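Local coordinates for protein exocyst complex component EXO70 (Saccharomyces cerevisiae, PDB 2PFV) that helps assemble the exocyst, the complex that tethers secretory vesicles to sites of exocytosis, and interacts with the small GTPase RHO3, at residues E52-G57 / G69-L74; I215-I220 / E263-N268; F244-V249 / Q279-L284; I412-L417 / K504-S509. All blocks are in the same frame, centred on the assembly; numbering follows the deposited sequence.

Contact 1: E52-G57 / G69-L74; sequences EDIQSG and GILTHL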
loop_
_atom_site.group_PDB
_atom_site.type_symbol
_atom_site.label_atom_id
_atom_site.label_comp_id
_atom_site.label_asym_id
_atom_site.label_seq_id
_atom_site.Cartn_x
_atom_site.Cartn_y
_atom_site.Cartn_z
ATOM N N GLU A 52 -10.725 62.924 14.621
ATOM C CA GLU A 52 -10.656 62.616 16.033
ATOM C C GLU A 52 -10.342 63.853 16.876
ATOM O O GLU A 52 -10.925 64.047 17.945
ATOM C CB GLU A 52 -9.615 61.525 16.286
ATOM C CG GLU A 52 -9.878 60.767 17.561
ATOM C CD GLU A 52 -11.315 60.277 17.624
ATOM O OE1 GLU A 52 -11.738 59.542 16.701
ATOM O OE2 GLU A 52 -12.024 60.636 18.589
ATOM N N ASP A 53 -9.432 64.693 16.391
ATOM C CA ASP A 53 -9.050 65.905 17.116
ATOM C C ASP A 53 -10.184 66.913 17.313
ATOM O O ASP A 53 -10.101 67.771 18.193
ATOM C CB ASP A 53 -7.897 66.630 16.408
ATOM C CG ASP A 53 -6.615 65.820 16.372
ATOM O OD1 ASP A 53 -6.417 64.949 17.250
ATOM O OD2 ASP A 53 -5.789 66.080 15.466
ATOM N N ILE A 54 -11.234 66.832 16.500
ATOM C CA ILE A 54 -12.333 67.787 16.625
ATOM C C ILE A 54 -13.623 67.243 17.238
ATOM O O ILE A 54 -14.539 68.012 17.523
ATOM C CB ILE A 54 -12.676 68.422 15.262
ATOM C CG1 ILE A 54 -13.268 67.372 14.322
ATOM C CG2 ILE A 54 -11.427 69.044 14.659
ATOM C CD1 ILE A 54 -13.653 67.923 12.964
ATOM N N GLN A 55 -13.691 65.928 17.430
ATOM C CA GLN A 55 -14.862 65.285 18.027
ATOM C C GLN A 55 -14.697 65.163 19.543
ATOM O O GLN A 55 -15.586 65.540 20.309
ATOM C CB GLN A 55 -15.052 63.869 17.480
ATOM C CG GLN A 55 -15.460 63.748 16.039
ATOM C CD GLN A 55 -15.631 62.294 15.633
ATOM O OE1 GLN A 55 -14.759 61.458 15.884
ATOM N NE2 GLN A 55 -16.751 61.986 14.997
ATOM N N SER A 56 -13.556 64.609 19.948
ATOM C CA SER A 56 -13.210 64.375 21.354
ATOM C C SER A 56 -13.866 65.318 22.365
ATOM O O SER A 56 -14.098 66.494 22.080
ATOM C CB SER A 56 -11.697 64.454 21.540
ATOM O OG SER A 56 -11.273 65.804 21.520
ATOM N N GLY A 57 -14.148 64.787 23.553
ATOM C CA GLY A 57 -14.756 65.586 24.604
ATOM C C GLY A 57 -13.874 66.774 24.934
ATOM O O GLY A 57 -14.371 67.871 25.208
ATOM N N GLY A 69 -21.286 69.674 9.256
ATOM C CA GLY A 69 -20.898 69.500 7.872
ATOM C C GLY A 69 -19.502 68.916 7.758
ATOM O O GLY A 69 -19.304 67.958 7.031
ATOM N N ILE A 70 -18.528 69.472 8.480
ATOM C CA ILE A 70 -17.170 68.943 8.384
ATOM C C ILE A 70 -17.072 67.531 8.961
ATOM O O ILE A 70 -16.316 66.698 8.456
ATOM C CB ILE A 70 -16.135 69.866 9.067
ATOM C CG1 ILE A 70 -14.744 69.547 8.506
ATOM C CG2 ILE A 70 -16.195 69.709 10.590
ATOM C CD1 ILE A 70 -13.624 70.380 9.072
ATOM N N LEU A 71 -17.847 67.243 10.003
ATOM C CA LEU A 71 -17.822 65.903 10.585
ATOM C C LEU A 71 -18.223 64.852 9.544
ATOM O O LEU A 71 -17.537 63.847 9.356
ATOM C CB LEU A 71 -18.776 65.815 11.784
ATOM C CG LEU A 71 -18.327 66.490 13.081
ATOM C CD1 LEU A 71 -19.382 66.275 14.185
ATOM C CD2 LEU A 71 -16.978 65.895 13.513
ATOM N N THR A 72 -19.338 65.096 8.867
ATOM C CA THR A 72 -19.848 64.172 7.863
ATOM C C THR A 72 -18.917 64.102 6.656
ATOM O O THR A 72 -18.687 63.034 6.074
ATOM C CB THR A 72 -21.249 64.615 7.386
ATOM O OG1 THR A 72 -22.100 64.798 8.525
ATOM C CG2 THR A 72 -21.861 63.569 6.470
ATOM N N HIS A 73 -18.386 65.253 6.274
ATOM C CA HIS A 73 -17.488 65.299 5.144
ATOM C C HIS A 73 -16.265 64.432 5.435
ATOM O O HIS A 73 -15.914 63.564 4.645
ATOM C CB HIS A 73 -17.061 66.739 4.858
ATOM C CG HIS A 73 -16.210 66.867 3.636
ATOM N ND1 HIS A 73 -15.353 67.925 3.429
ATOM C CD2 HIS A 73 -16.076 66.058 2.558
ATOM C CE1 HIS A 73 -14.725 67.762 2.278
ATOM N NE2 HIS A 73 -15.146 66.636 1.729
ATOM N N LEU A 74 -15.620 64.648 6.577
ATOM C CA LEU A 74 -14.445 63.842 6.919
ATOM C C LEU A 74 -14.810 62.361 6.974
ATOM O O LEU A 74 -14.132 61.510 6.376
ATOM C CB LEU A 74 -13.853 64.287 8.266
ATOM C CG LEU A 74 -12.711 65.322 8.284
ATOM C CD1 LEU A 74 -12.748 66.226 7.056
ATOM C CD2 LEU A 74 -12.815 66.147 9.556
#
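I54 turns CG1 into the space between its own backbone N and carbonyl carbon (chi1 67°) and runs on extended to CD1, which reaches helix 65-93; in Q55 the first torsion sets CG beside the backbone N (chi1 -69°), which brings the CG methylene up to L71. The tip of I54 is the hub. Its CD1 lies 3.9 Å from CG2 of I70, the methyl branch and not the longer arm. L71 is met at its CD2 branch, 3.9 Å from I54 CD1, the two side chains lying antiparallel side by side. One turn on, L74 offers CD2 to I54 CD1, also at 3.9 Å. Two consecutive helices of the N-terminal region, 37-55 and 65-93, meet here as a helical hairpin, with I54 toward the C-terminal end of the first. No hydrogen bond crosses between 52-57 and 69-74. Helix 14-29 packs against the same cluster, L17 touching both I54 and I70 while A21 meets L74. At the more open margin, Q55 lays the aliphatic part of its chain against L71: Q55 CG is 3.6 Å from L71 CD2, the shortest approach between 52-57 and 69-74, and the amide NE2 passes the same methyl at 4.2 Å.

Contact 2: I215-I220 / E263-N268; sequences ILSPLI and ELQNYN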
loop_
_atom_site.group_PDB
_atom_site.type_symbol
_atom_site.label_atom_id
_atom_site.label_comp_id
_atom_site.label_asym_id
_atom_site.label_seq_id
_atom_site.Cartn_x
_atom_site.Cartn_y
_atom_site.Cartn_z
ATOM N N ILE A 215 -7.666 29.404 4.321
ATOM C CA ILE A 215 -7.455 29.248 2.890
ATOM C C ILE A 215 -7.273 27.785 2.495
ATOM O O ILE A 215 -7.669 27.379 1.406
ATOM C CB ILE A 215 -6.198 30.030 2.429
ATOM C CG1 ILE A 215 -6.381 31.529 2.697
ATOM C CG2 ILE A 215 -5.935 29.775 0.935
ATOM C CD1 ILE A 215 -5.141 32.361 2.381
ATOM N N LEU A 216 -6.678 26.995 3.383
ATOM C CA LEU A 216 -6.416 25.588 3.094
ATOM C C LEU A 216 -7.526 24.618 3.467
ATOM O O LEU A 216 -7.750 23.628 2.766
ATOM C CB LEU A 216 -5.123 25.150 3.782
ATOM C CG LEU A 216 -3.837 25.898 3.422
ATOM C CD1 LEU A 216 -2.664 25.261 4.169
ATOM C CD2 LEU A 216 -3.600 25.840 1.912
ATOM N N SER A 217 -8.217 24.890 4.569
ATOM C CA SER A 217 -9.287 24.003 5.015
ATOM C C SER A 217 -10.300 23.680 3.925
ATOM O O SER A 217 -10.713 22.531 3.778
ATOM C CB SER A 217 -9.996 24.589 6.241
ATOM O OG SER A 217 -9.120 24.598 7.360
ATOM N N PRO A 218 -10.724 24.686 3.147
ATOM C CA PRO A 218 -11.694 24.368 2.095
ATOM C C PRO A 218 -11.105 23.382 1.084
ATOM O O PRO A 218 -11.786 22.463 0.626
ATOM C CB PRO A 218 -11.989 25.732 1.481
ATOM C CG PRO A 218 -11.852 26.653 2.665
ATOM C CD PRO A 218 -10.587 26.143 3.312
ATOM N N LEU A 219 -9.834 23.575 0.747
ATOM C CA LEU A 219 -9.158 22.701 -0.207
ATOM C C LEU A 219 -9.135 21.272 0.340
ATOM O O LEU A 219 -9.394 20.310 -0.379
ATOM C CB LEU A 219 -7.725 23.188 -0.440
ATOM C CG LEU A 219 -7.532 24.689 -0.681
ATOM C CD1 LEU A 219 -6.072 24.970 -1.011
ATOM C CD2 LEU A 219 -8.427 25.149 -1.815
ATOM N N ILE A 220 -8.820 21.156 1.623
ATOM C CA ILE A 220 -8.760 19.872 2.299
ATOM C C ILE A 220 -10.140 19.224 2.336
ATOM O O ILE A 220 -10.275 18.014 2.181
ATOM C CB ILE A 220 -8.242 20.047 3.742
ATOM C CG1 ILE A 220 -6.772 20.472 3.709
ATOM C CG2 ILE A 220 -8.446 18.769 4.538
ATOM C CD1 ILE A 220 -5.863 19.493 3.012
ATOM N N GLU A 263 -1.680 24.722 11.314
ATOM C CA GLU A 263 -2.928 24.602 12.044
ATOM C C GLU A 263 -4.042 24.436 11.020
ATOM O O GLU A 263 -4.017 25.065 9.959
ATOM C CB GLU A 263 -3.177 25.855 12.876
ATOM C CG GLU A 263 -4.524 25.906 13.305
ATOM N N LEU A 264 -5.016 23.587 11.333
ATOM C CA LEU A 264 -6.121 23.347 10.418
ATOM C C LEU A 264 -7.442 23.269 11.173
ATOM O O LEU A 264 -7.466 23.004 12.370
ATOM C CB LEU A 264 -5.889 22.043 9.653
ATOM C CG LEU A 264 -6.212 22.068 8.160
ATOM C CD1 LEU A 264 -5.284 23.055 7.458
ATOM C CD2 LEU A 264 -6.047 20.675 7.574
ATOM N N GLN A 265 -8.540 23.502 10.461
ATOM C CA GLN A 265 -9.861 23.453 11.065
ATOM C C GLN A 265 -10.414 22.040 10.977
ATOM O O GLN A 265 -10.857 21.469 11.971
ATOM C CB GLN A 265 -10.821 24.394 10.337
ATOM C CG GLN A 265 -10.299 25.799 10.116
ATOM C CD GLN A 265 -11.355 26.708 9.520
ATOM O OE1 GLN A 265 -12.007 26.361 8.533
ATOM N NE2 GLN A 265 -11.529 27.883 10.116
ATOM N N ASN A 266 -10.384 21.487 9.769
ATOM C CA ASN A 266 -10.899 20.150 9.510
ATOM C C ASN A 266 -9.818 19.084 9.342
ATOM O O ASN A 266 -9.866 18.292 8.401
ATOM C CB ASN A 266 -11.778 20.178 8.258
ATOM C CG ASN A 266 -11.099 20.855 7.085
ATOM O OD1 ASN A 266 -9.884 20.744 6.904
ATOM N ND2 ASN A 266 -11.882 21.551 6.273
ATOM N N TYR A 267 -8.850 19.059 10.250
ATOM C CA TYR A 267 -7.781 18.068 10.174
ATOM C C TYR A 267 -8.390 16.688 10.418
ATOM O O TYR A 267 -7.842 15.664 10.001
ATOM C CB TYR A 267 -6.708 18.355 11.228
ATOM C CG TYR A 267 -5.421 17.594 11.003
ATOM C CD1 TYR A 267 -4.620 17.861 9.892
ATOM C CD2 TYR A 267 -5.018 16.588 11.880
ATOM C CE1 TYR A 267 -3.448 17.142 9.657
ATOM C CE2 TYR A 267 -3.846 15.858 11.656
ATOM C CZ TYR A 267 -3.069 16.141 10.541
ATOM O OH TYR A 267 -1.922 15.418 10.305
ATOM N N ASN A 268 -9.538 16.682 11.088
ATOM C CA ASN A 268 -10.254 15.452 11.411
ATOM C C ASN A 268 -10.615 14.659 10.158
ATOM O O ASN A 268 -10.603 13.428 10.168
ATOM C CB ASN A 268 -11.523 15.788 12.206
ATOM C CG ASN A 268 -12.528 16.587 11.393
ATOM O OD1 ASN A 268 -13.426 16.023 10.769
ATOM N ND2 ASN A 268 -12.373 17.907 11.388
#
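S217, on a helix turn kinked where P218 and L219 lack the usual bond from N to the turn before, comes within 6.1 Å of Q265, CA to CA, in the loop that leads into helix 267-296. The carbonyl of S217 is taken by the side chain of N266: ND2 donates to S217 O over 2.9 Å, nearly straight at 168°. The acceptor lies close to the amide plane of N266, whereas the donor stands well above the carbonyl plane of S217. With chi1 at 50°, CG of N266 sits between its own backbone N and carbonyl carbon, directing the amide at the helix. N266 OD1 faces I220, 3.4 Å from CG2, and this buried oxygen has no polar partner in the model. The contact thus joins a helix flank to the entry of a later helix in the elongated all-helical rod of Exo70. S217 OG bonds chiefly to S213 O within its own helix and also receives a weak bond from Q265 N, 3.3 Å away. Over that hydroxyl lies the extended chain of Q265, its CG 3.2 Å from S217 OG. L264 fills the apolar side: CD2 meets I220 CG1 at 3.9 Å, and CD1 approaches L216 CB at 4.2 Å. L259, earlier in the same loop, touches both I220 and L264.

Contact 3: F244-V249 / Q279-L284; sequences FSFELV and QVTQSL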
loop_
_atom_site.group_PDB
_atom_site.type_symbol
_atom_site.label_atom_id
_atom_site.label_comp_id
_atom_site.label_asym_id
_atom_site.label_seq_id
_atom_site.Cartn_x
_atom_site.Cartn_y
_atom_site.Cartn_z
ATOM N N PHE A 244 -5.712 -0.120 -5.728
ATOM C CA PHE A 244 -5.695 1.326 -5.894
ATOM C C PHE A 244 -5.478 1.976 -4.537
ATOM O O PHE A 244 -4.892 3.053 -4.439
ATOM C CB PHE A 244 -7.005 1.821 -6.506
ATOM C CG PHE A 244 -7.027 3.302 -6.761
ATOM C CD1 PHE A 244 -6.002 3.911 -7.482
ATOM C CD2 PHE A 244 -8.074 4.089 -6.289
ATOM C CE1 PHE A 244 -6.018 5.283 -7.730
ATOM C CE2 PHE A 244 -8.102 5.462 -6.531
ATOM C CZ PHE A 244 -7.071 6.060 -7.254
ATOM N N SER A 245 -5.948 1.300 -3.494
ATOM C CA SER A 245 -5.814 1.784 -2.129
ATOM C C SER A 245 -4.368 2.160 -1.823
ATOM O O SER A 245 -4.108 3.062 -1.032
ATOM C CB SER A 245 -6.279 0.708 -1.148
ATOM O OG SER A 245 -5.481 -0.458 -1.266
ATOM N N PHE A 246 -3.429 1.459 -2.449
ATOM C CA PHE A 246 -2.008 1.726 -2.239
ATOM C C PHE A 246 -1.624 3.122 -2.696
ATOM O O PHE A 246 -0.755 3.765 -2.106
ATOM C CB PHE A 246 -1.163 0.694 -2.990
ATOM C CG PHE A 246 -1.060 -0.631 -2.292
ATOM C CD1 PHE A 246 -0.959 -1.810 -3.024
ATOM C CD2 PHE A 246 -1.045 -0.702 -0.900
ATOM C CE1 PHE A 246 -0.844 -3.041 -2.382
ATOM C CE2 PHE A 246 -0.931 -1.925 -0.249
ATOM C CZ PHE A 246 -0.830 -3.097 -0.991
ATOM N N GLU A 247 -2.268 3.587 -3.758
ATOM C CA GLU A 247 -1.983 4.912 -4.283
ATOM C C GLU A 247 -2.672 5.974 -3.434
ATOM O O GLU A 247 -2.147 7.072 -3.247
ATOM C CB GLU A 247 -2.429 4.996 -5.741
ATOM C CG GLU A 247 -1.721 3.972 -6.615
ATOM C CD GLU A 247 -1.940 4.190 -8.097
ATOM O OE1 GLU A 247 -1.341 3.433 -8.892
ATOM O OE2 GLU A 247 -2.701 5.111 -8.469
ATOM N N LEU A 248 -3.845 5.637 -2.910
ATOM C CA LEU A 248 -4.585 6.562 -2.065
ATOM C C LEU A 248 -3.818 6.798 -0.767
ATOM O O LEU A 248 -3.853 7.895 -0.202
ATOM C CB LEU A 248 -5.977 6.002 -1.756
ATOM C CG LEU A 248 -6.970 5.999 -2.923
ATOM C CD1 LEU A 248 -8.307 5.434 -2.464
ATOM C CD2 LEU A 248 -7.144 7.425 -3.448
ATOM N N VAL A 249 -3.119 5.765 -0.307
ATOM C CA VAL A 249 -2.339 5.849 0.921
ATOM C C VAL A 249 -1.196 6.839 0.781
ATOM O O VAL A 249 -1.040 7.729 1.617
ATOM C CB VAL A 249 -1.760 4.469 1.317
ATOM C CG1 VAL A 249 -0.757 4.622 2.458
ATOM C CG2 VAL A 249 -2.889 3.539 1.735
ATOM N N GLN A 279 -7.657 0.466 6.620
ATOM C CA GLN A 279 -8.368 -0.787 6.837
ATOM C C GLN A 279 -8.541 -1.503 5.506
ATOM O O GLN A 279 -8.499 -2.729 5.436
ATOM C CB GLN A 279 -9.737 -0.518 7.473
ATOM C CG GLN A 279 -10.786 0.038 6.524
ATOM C CD GLN A 279 -11.469 -1.045 5.700
ATOM O OE1 GLN A 279 -12.250 -0.751 4.793
ATOM N NE2 GLN A 279 -11.183 -2.305 6.018
ATOM N N VAL A 280 -8.738 -0.725 4.450
ATOM C CA VAL A 280 -8.914 -1.283 3.121
ATOM C C VAL A 280 -7.661 -2.023 2.679
ATOM O O VAL A 280 -7.733 -3.185 2.269
ATOM C CB VAL A 280 -9.237 -0.178 2.101
ATOM C CG1 VAL A 280 -9.186 -0.734 0.690
ATOM C CG2 VAL A 280 -10.611 0.391 2.390
ATOM N N THR A 281 -6.516 -1.354 2.762
ATOM C CA THR A 281 -5.258 -1.976 2.369
ATOM C C THR A 281 -4.986 -3.184 3.260
ATOM O O THR A 281 -4.470 -4.202 2.800
ATOM C CB THR A 281 -4.072 -0.991 2.479
ATOM O OG1 THR A 281 -3.889 -0.603 3.845
ATOM C CG2 THR A 281 -4.330 0.247 1.633
ATOM N N GLN A 282 -5.347 -3.068 4.535
ATOM C CA GLN A 282 -5.150 -4.157 5.483
ATOM C C GLN A 282 -6.006 -5.353 5.084
ATOM O O GLN A 282 -5.600 -6.503 5.250
ATOM C CB GLN A 282 -5.528 -3.713 6.898
ATOM C CG GLN A 282 -5.381 -4.816 7.942
ATOM C CD GLN A 282 -5.929 -4.424 9.300
ATOM O OE1 GLN A 282 -5.962 -5.237 10.227
ATOM N NE2 GLN A 282 -6.363 -3.174 9.427
ATOM N N SER A 283 -7.191 -5.076 4.553
ATOM C CA SER A 283 -8.098 -6.136 4.137
ATOM C C SER A 283 -7.630 -6.849 2.876
ATOM O O SER A 283 -8.088 -7.945 2.582
ATOM C CB SER A 283 -9.500 -5.574 3.917
ATOM O OG SER A 283 -10.039 -5.095 5.136
ATOM N N LEU A 284 -6.725 -6.226 2.128
ATOM C CA LEU A 284 -6.214 -6.838 0.905
ATOM C C LEU A 284 -5.412 -8.085 1.241
ATOM O O LEU A 284 -5.637 -9.154 0.675
ATOM C CB LEU A 284 -5.322 -5.859 0.146
ATOM C CG LEU A 284 -5.999 -4.732 -0.624
ATOM C CD1 LEU A 284 -4.945 -3.751 -1.110
ATOM C CD2 LEU A 284 -6.779 -5.310 -1.795
#
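S245 and T281 meet in a buried helix-helix contact near the centre of the chain, where helix 245-258 packs against helix 267-296, the next long helix of the all-helical Exo70 rod. The two run broadly antiparallel as a helical hairpin; their short segments are inclined at 143° with axes 9.7 Å apart at closest. Small side chains lie where the backbones come nearest. S245 is wedged among V280, T281 and L284: its CB rests 3.7 Å from V280 CG1 and a tight 3.4 Å from T281 CG2. The first torsion of T281 (chi1 64°) sends CG2 across the interface, while OG1 turns back to weak bonds with V277 O and R278 O of its own helix. That methyl also receives V249 one turn along, whose CG2 stands 3.6 Å from T281 CG2. F246 closes the other end, presenting one ring face to L284: L284 CD1 lies above it toward the rim, 4.2 Å from F246 CZ. The F246 ring also touches F285 of helix 267-296 and meets the ring of Y325, which lies outside this helix pair. No hydrogen bond joins 244-249 to 279-284. The S245 hydroxyl is instead bonded to G242 O, three residues earlier, and its OG lies against two methyls, 3.2 Å from T281 CG2 and 3.3 Å from L284 CD1.

Contact 4: I412-L417 / K504-S509; sequences IGFFIL and KQYKLS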
loop_
_atom_site.group_PDB
_atom_site.type_symbol
_atom_site.label_atom_id
_atom_site.label_comp_id
_atom_site.label_asym_id
_atom_site.label_seq_id
_atom_site.Cartn_x
_atom_site.Cartn_y
_atom_site.Cartn_z
ATOM N N ILE A 412 -0.663 -37.314 -4.648
ATOM C CA ILE A 412 -0.879 -36.010 -4.061
ATOM C C ILE A 412 0.427 -35.218 -4.043
ATOM O O ILE A 412 0.448 -34.038 -4.396
ATOM C CB ILE A 412 -1.443 -36.159 -2.633
ATOM C CG1 ILE A 412 -2.852 -36.758 -2.707
ATOM C CG2 ILE A 412 -1.463 -34.811 -1.931
ATOM C CD1 ILE A 412 -3.417 -37.208 -1.355
ATOM N N GLY A 413 1.514 -35.865 -3.638
ATOM C CA GLY A 413 2.795 -35.181 -3.601
ATOM C C GLY A 413 3.114 -34.580 -4.961
ATOM O O GLY A 413 3.520 -33.427 -5.062
ATOM N N PHE A 414 2.916 -35.379 -6.003
ATOM C CA PHE A 414 3.157 -34.975 -7.384
ATOM C C PHE A 414 2.278 -33.788 -7.766
ATOM O O PHE A 414 2.748 -32.811 -8.346
ATOM C CB PHE A 414 2.864 -36.149 -8.320
ATOM C CG PHE A 414 3.082 -35.835 -9.768
ATOM C CD1 PHE A 414 4.368 -35.623 -10.259
ATOM C CD2 PHE A 414 2.002 -35.742 -10.642
ATOM C CE1 PHE A 414 4.578 -35.323 -11.596
ATOM C CE2 PHE A 414 2.202 -35.441 -11.988
ATOM C CZ PHE A 414 3.493 -35.231 -12.465
ATOM N N PHE A 415 0.996 -33.886 -7.441
ATOM C CA PHE A 415 0.036 -32.828 -7.730
ATOM C C PHE A 415 0.510 -31.507 -7.129
ATOM O O PHE A 415 0.600 -30.489 -7.823
ATOM C CB PHE A 415 -1.336 -33.238 -7.167
ATOM C CG PHE A 415 -2.392 -32.162 -7.233
ATOM C CD1 PHE A 415 -2.698 -31.530 -8.441
ATOM C CD2 PHE A 415 -3.128 -31.831 -6.092
ATOM C CE1 PHE A 415 -3.727 -30.581 -8.518
ATOM C CE2 PHE A 415 -4.165 -30.883 -6.156
ATOM C CZ PHE A 415 -4.464 -30.256 -7.379
ATOM N N ILE A 416 0.832 -31.518 -5.840
ATOM C CA ILE A 416 1.299 -30.301 -5.201
ATOM C C ILE A 416 2.631 -29.813 -5.821
ATOM O O ILE A 416 2.813 -28.619 -6.046
ATOM C CB ILE A 416 1.464 -30.510 -3.667
ATOM C CG1 ILE A 416 0.142 -31.001 -3.051
ATOM C CG2 ILE A 416 1.895 -29.219 -3.015
ATOM C CD1 ILE A 416 -1.074 -30.121 -3.363
ATOM N N LEU A 417 3.556 -30.723 -6.099
ATOM C CA LEU A 417 4.834 -30.323 -6.698
ATOM C C LEU A 417 4.621 -29.662 -8.060
ATOM O O LEU A 417 5.232 -28.628 -8.348
ATOM C CB LEU A 417 5.774 -31.520 -6.857
ATOM C CG LEU A 417 6.793 -31.920 -5.776
ATOM C CD1 LEU A 417 7.152 -30.746 -4.885
ATOM C CD2 LEU A 417 6.250 -33.055 -4.965
ATOM N N LYS A 504 5.762 -44.538 -12.565
ATOM C CA LYS A 504 5.830 -44.107 -13.965
ATOM C C LYS A 504 4.659 -43.226 -14.379
ATOM O O LYS A 504 4.742 -42.507 -15.378
ATOM C CB LYS A 504 5.892 -45.316 -14.899
ATOM C CG LYS A 504 7.163 -46.114 -14.771
ATOM C CD LYS A 504 7.116 -47.372 -15.621
ATOM C CE LYS A 504 8.366 -48.208 -15.387
ATOM N NZ LYS A 504 8.339 -49.485 -16.157
ATOM N N GLN A 505 3.574 -43.269 -13.611
ATOM C CA GLN A 505 2.389 -42.472 -13.932
ATOM C C GLN A 505 2.553 -40.976 -13.641
ATOM O O GLN A 505 1.678 -40.170 -13.982
ATOM C CB GLN A 505 1.169 -43.017 -13.165
ATOM C CG GLN A 505 0.883 -44.500 -13.421
ATOM C CD GLN A 505 -0.246 -45.073 -12.537
ATOM O OE1 GLN A 505 -0.660 -46.224 -12.705
ATOM N NE2 GLN A 505 -0.731 -44.274 -11.601
ATOM N N TYR A 506 3.668 -40.597 -13.021
ATOM C CA TYR A 506 3.893 -39.194 -12.684
ATOM C C TYR A 506 5.175 -38.646 -13.293
ATOM O O TYR A 506 6.269 -39.025 -12.893
ATOM C CB TYR A 506 3.926 -39.043 -11.162
ATOM C CG TYR A 506 2.759 -39.734 -10.509
ATOM C CD1 TYR A 506 1.459 -39.240 -10.659
ATOM C CD2 TYR A 506 2.936 -40.935 -9.827
ATOM C CE1 TYR A 506 0.366 -39.937 -10.150
ATOM C CE2 TYR A 506 1.856 -41.636 -9.321
ATOM C CZ TYR A 506 0.576 -41.139 -9.487
ATOM O OH TYR A 506 -0.493 -41.868 -9.031
ATOM N N LYS A 507 5.035 -37.746 -14.261
ATOM C CA LYS A 507 6.197 -37.153 -14.926
ATOM C C LYS A 507 6.470 -35.731 -14.468
ATOM O O LYS A 507 5.764 -34.802 -14.859
ATOM C CB LYS A 507 6.014 -37.140 -16.452
ATOM C CG LYS A 507 6.676 -38.292 -17.204
ATOM C CD LYS A 507 5.910 -39.603 -17.065
ATOM C CE LYS A 507 6.536 -40.691 -17.941
ATOM N NZ LYS A 507 5.729 -41.941 -17.993
ATOM N N LEU A 508 7.493 -35.565 -13.638
ATOM C CA LEU A 508 7.860 -34.238 -13.166
ATOM C C LEU A 508 8.485 -33.484 -14.334
ATOM O O LEU A 508 9.101 -34.091 -15.215
ATOM C CB LEU A 508 8.855 -34.335 -12.009
ATOM C CG LEU A 508 8.248 -34.700 -10.655
ATOM C CD1 LEU A 508 9.339 -34.818 -9.599
ATOM C CD2 LEU A 508 7.240 -33.624 -10.259
ATOM N N SER A 509 8.322 -32.166 -14.349
ATOM C CA SER A 509 8.876 -31.363 -15.431
ATOM C C SER A 509 10.145 -30.647 -14.989
ATOM O O SER A 509 11.043 -30.399 -15.789
ATOM C CB SER A 509 7.839 -30.345 -15.903
ATOM O OG SER A 509 6.616 -30.991 -16.229
#
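Y506 is the first residue of the 504-509 loop to press on F414, with its CB over the face and one corner of its ring alongside: the CB methylene sits over the centre of the F414 face, 3.6 Å from the ring centroid, a CH-pi contact. The Y506 ring goes off to one side, its plane at 49° to that of F414, with Y506 CD1 3.5 Å from F414 CD2. F414 stands out from helix 409-428 because its CG is trans to the backbone N (chi1 180°), which carries the ring out to the loop. K507 then passes the rim with its backbone, the carbonyl O lying near the ring plane 3.3 Å from F414 CZ. Its side chain points back along the loop, where NZ donates to K504 O over 2.9 Å. At L508 the CD2 methyl comes 3.4 Å from F414 CE1; the same methyl reaches L417 CB at 4.3 Å. An aromatic side chain of one helix is thus covered, within the helical rod, by the loop between two later helices, 482-503 and 511-536. That loop lies across helix 409-428, while M455 of helix 439-471 touches both L417 and L508.

How the contacts relate
The four contacts are spread along the length of an elongated, all-helical single chain. Contact 1 lies in the N-terminal family region, about 69 Å from the chain centre; the others belong to the C-terminal region. Contacts 1 and 4 stand on opposite sides of the centre, their own centres about 106 Å apart. Contacts 2 and 3 are the closest pair, about 23 Å between centres, and alternate in sequence: contact 2 uses the loop leading into helix 267-296, contact 3 that helix further along, so it and its lead-in pack on both helices 208-236 and 245-258. Contact 4, about 38 Å from contact 3 between centres, joins helix 409-428 to the loop between helices 482-503 and 511-536. No two contacts touch, consistent with a rod held by separate helix-helix and helix-loop packings.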